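Local coordinates for Hen1 (Anabaena variabilis, PDB 3JWH), which probably methylates the 2'-hydroxyl of the 3'-terminal nucleotide of RNA, with S-adenosylmethionine as the likely methyl donor, at residues Arg32-Gly37 with Lys98-Tyr103. Numbering follows the deposited sequence.
Sequences RVIDLG and KRFHGY. With SAH (S-adenosyl-L-homocysteine), chain C.
Ile34 and Tyr103 illustrate how a central strand can be covered by the loop leading into its neighbour without one hydrogen bond passing between the two segments. The Ile34 side chain sits over one face of the tyrosine ring, its CB 3.7 Å from the ring centroid and only 7° off the normal, a CH-pi contact. Its two branches divide the work. CG2 rests above the ring near CG and CD2 (3.8 Å from Ile34 CG2 to Tyr103 CG), whereas CG1, anti to the backbone N (chi1 179°), continues in an extended chain that carries CD1 past the tyrosine to Phe100. There Ile34 CD1 lies 3.8 Å from Phe100 CD1, so one isoleucine spans both rings.

The tyrosine ring also lies along the strand backbone: Arg32 O lies at the ring's edge, 3.8 Å from Tyr103 CD1, and Tyr103 CD1 comes within 3.6 Å of Val33 C. Its hydroxyl is hydrogen-bonded to Thr57 on the adjacent strand 55-60, which holds the far end of the ring in place, while Ile34 over its face and the strand backbone along its edge limit its rotation. Arg32 bends at chi2 (-90°), and its guanidinium group leaves the contact for a salt bridge with Glu54. Beyond the apolar patch the strand ends at Leu36, and Gly37 just after it accepts a 3.1 Å hydrogen bond at its O from SAH N. This is the Rossmann-like methyltransferase fold, with the glycine-containing turn after its first strand holding the cofactor product.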
# COMPACT_ATOMS: atom_id res chain seq x y z
N ARG A 32 10.72 1.70 -8.40
CA ARG A 32 9.74 2.69 -8.81
C ARG A 32 8.43 2.36 -8.13
O ARG A 32 7.78 1.39 -8.48
CB ARG A 32 9.55 2.63 -10.33
CG ARG A 32 10.84 2.75 -11.12
CD ARG A 32 11.16 4.19 -11.45
NE ARG A 32 12.51 4.37 -11.96
CZ ARG A 32 13.01 5.54 -12.35
NH1 ARG A 32 12.27 6.64 -12.28
NH2 ARG A 32 14.27 5.61 -12.77
N VAL A 33 8.02 3.18 -7.17
CA VAL A 33 6.81 2.89 -6.43
C VAL A 33 5.72 3.93 -6.44
O VAL A 33 5.97 5.13 -6.35
CB VAL A 33 7.14 2.61 -4.93
CG1 VAL A 33 5.86 2.14 -4.19
CG2 VAL A 33 8.28 1.59 -4.81
N ILE A 34 4.48 3.46 -6.52
CA ILE A 34 3.35 4.34 -6.47
C ILE A 34 2.48 3.96 -5.28
O ILE A 34 2.02 2.84 -5.18
CB ILE A 34 2.54 4.30 -7.80
CG1 ILE A 34 1.35 5.25 -7.69
CG2 ILE A 34 2.04 2.90 -8.09
CD1 ILE A 34 0.63 5.51 -9.03
N ASP A 35 2.26 4.92 -4.39
CA ASP A 35 1.44 4.70 -3.20
C ASP A 35 0.00 5.19 -3.39
O ASP A 35 -0.26 6.39 -3.38
CB ASP A 35 2.11 5.40 -2.03
CG ASP A 35 1.47 5.05 -0.71
OD1 ASP A 35 1.03 3.89 -0.54
OD2 ASP A 35 1.41 5.94 0.17
N LEU A 36 -0.92 4.25 -3.55
CA LEU A 36 -2.33 4.58 -3.78
C LEU A 36 -3.08 4.81 -2.46
O LEU A 36 -3.22 3.91 -1.65
CB LEU A 36 -2.98 3.48 -4.61
CG LEU A 36 -2.21 3.09 -5.88
CD1 LEU A 36 -2.78 1.82 -6.47
CD2 LEU A 36 -2.26 4.24 -6.89
N GLY A 37 -3.57 6.03 -2.28
CA GLY A 37 -4.26 6.39 -1.06
C GLY A 37 -3.14 6.73 -0.09
O GLY A 37 -3.11 6.26 1.04
N LYS A 98 -3.93 6.98 -16.59
CA LYS A 98 -2.77 6.56 -17.35
C LYS A 98 -1.47 6.81 -16.60
O LYS A 98 -0.43 6.26 -16.95
CB LYS A 98 -2.74 7.26 -18.72
CG LYS A 98 -4.05 7.12 -19.51
CD LYS A 98 -4.44 5.66 -19.76
CE LYS A 98 -3.55 4.99 -20.80
NZ LYS A 98 -3.96 3.58 -21.09
N ARG A 99 -1.52 7.65 -15.58
CA ARG A 99 -0.33 7.95 -14.77
C ARG A 99 -0.01 6.83 -13.76
O ARG A 99 1.00 6.89 -13.05
CB ARG A 99 -0.51 9.27 -14.03
CG ARG A 99 -0.48 10.50 -14.90
CD ARG A 99 -0.90 11.73 -14.12
NE ARG A 99 -2.29 11.65 -13.66
CZ ARG A 99 -2.92 12.60 -12.99
NH1 ARG A 99 -2.30 13.74 -12.69
NH2 ARG A 99 -4.18 12.42 -12.61
N PHE A 100 -0.87 5.81 -13.71
CA PHE A 100 -0.67 4.67 -12.81
C PHE A 100 0.16 3.56 -13.46
O PHE A 100 0.43 2.54 -12.83
CB PHE A 100 -2.02 4.07 -12.40
CG PHE A 100 -2.89 4.96 -11.56
CD1 PHE A 100 -2.45 6.20 -11.12
CD2 PHE A 100 -4.17 4.54 -11.20
CE1 PHE A 100 -3.28 7.02 -10.34
CE2 PHE A 100 -5.01 5.34 -10.42
CZ PHE A 100 -4.57 6.58 -9.99
N HIS A 101 0.56 3.75 -14.72
CA HIS A 101 1.34 2.74 -15.45
C HIS A 101 2.85 2.80 -15.27
O HIS A 101 3.41 3.83 -14.89
CB HIS A 101 1.10 2.84 -16.97
CG HIS A 101 -0.27 2.44 -17.41
ND1 HIS A 101 -0.82 1.21 -17.13
CD2 HIS A 101 -1.18 3.10 -18.17
CE1 HIS A 101 -2.01 1.13 -17.70
NE2 HIS A 101 -2.25 2.26 -18.34
N GLY A 102 3.50 1.69 -15.59
CA GLY A 102 4.94 1.61 -15.56
C GLY A 102 5.71 1.51 -14.27
O GLY A 102 6.94 1.61 -14.31
N TYR A 103 5.04 1.33 -13.13
CA TYR A 103 5.74 1.22 -11.84
C TYR A 103 6.11 -0.22 -11.48
O TYR A 103 5.48 -1.18 -11.92
CB TYR A 103 4.89 1.80 -10.69
CG TYR A 103 4.76 3.30 -10.70
CD1 TYR A 103 5.72 4.10 -10.08
CD2 TYR A 103 3.73 3.92 -11.39
CE1 TYR A 103 5.64 5.50 -10.14
CE2 TYR A 103 3.64 5.31 -11.47
CZ TYR A 103 4.59 6.09 -10.85
OH TYR A 103 4.48 7.46 -10.90
N SAH C . -1.81 5.09 3.65
CA SAH C . -1.79 6.22 4.59
CB SAH C . -3.12 6.28 5.35
CG SAH C . -4.28 6.41 4.37
SD SAH C . -5.93 6.42 5.16
C SAH C . -0.66 6.03 5.60
O SAH C . -0.96 5.47 6.68
OXT SAH C . 0.48 6.44 5.28
C5' SAH C . -6.93 6.15 3.65
C4' SAH C . -6.46 7.07 2.51
O4' SAH C . -7.09 6.63 1.29
C3' SAH C . -6.92 8.51 2.77
O3' SAH C . -5.93 9.42 2.29
C2' SAH C . -8.18 8.59 1.90
O2' SAH C . -8.40 9.95 1.52
C1' SAH C . -7.67 7.80 0.69
N9 SAH C . -8.78 7.38 -0.20
C8 SAH C . -9.92 6.82 0.19
N7 SAH C . -10.67 6.54 -0.88
C5 SAH C . -10.00 6.93 -1.96
C6 SAH C . -10.26 6.91 -3.32
N6 SAH C . -11.41 6.41 -3.77
N1 SAH C . -9.35 7.40 -4.16
C2 SAH C . -8.20 7.90 -3.71
N3 SAH C . -7.92 7.94 -2.43
C4 SAH C . -8.79 7.47 -1.52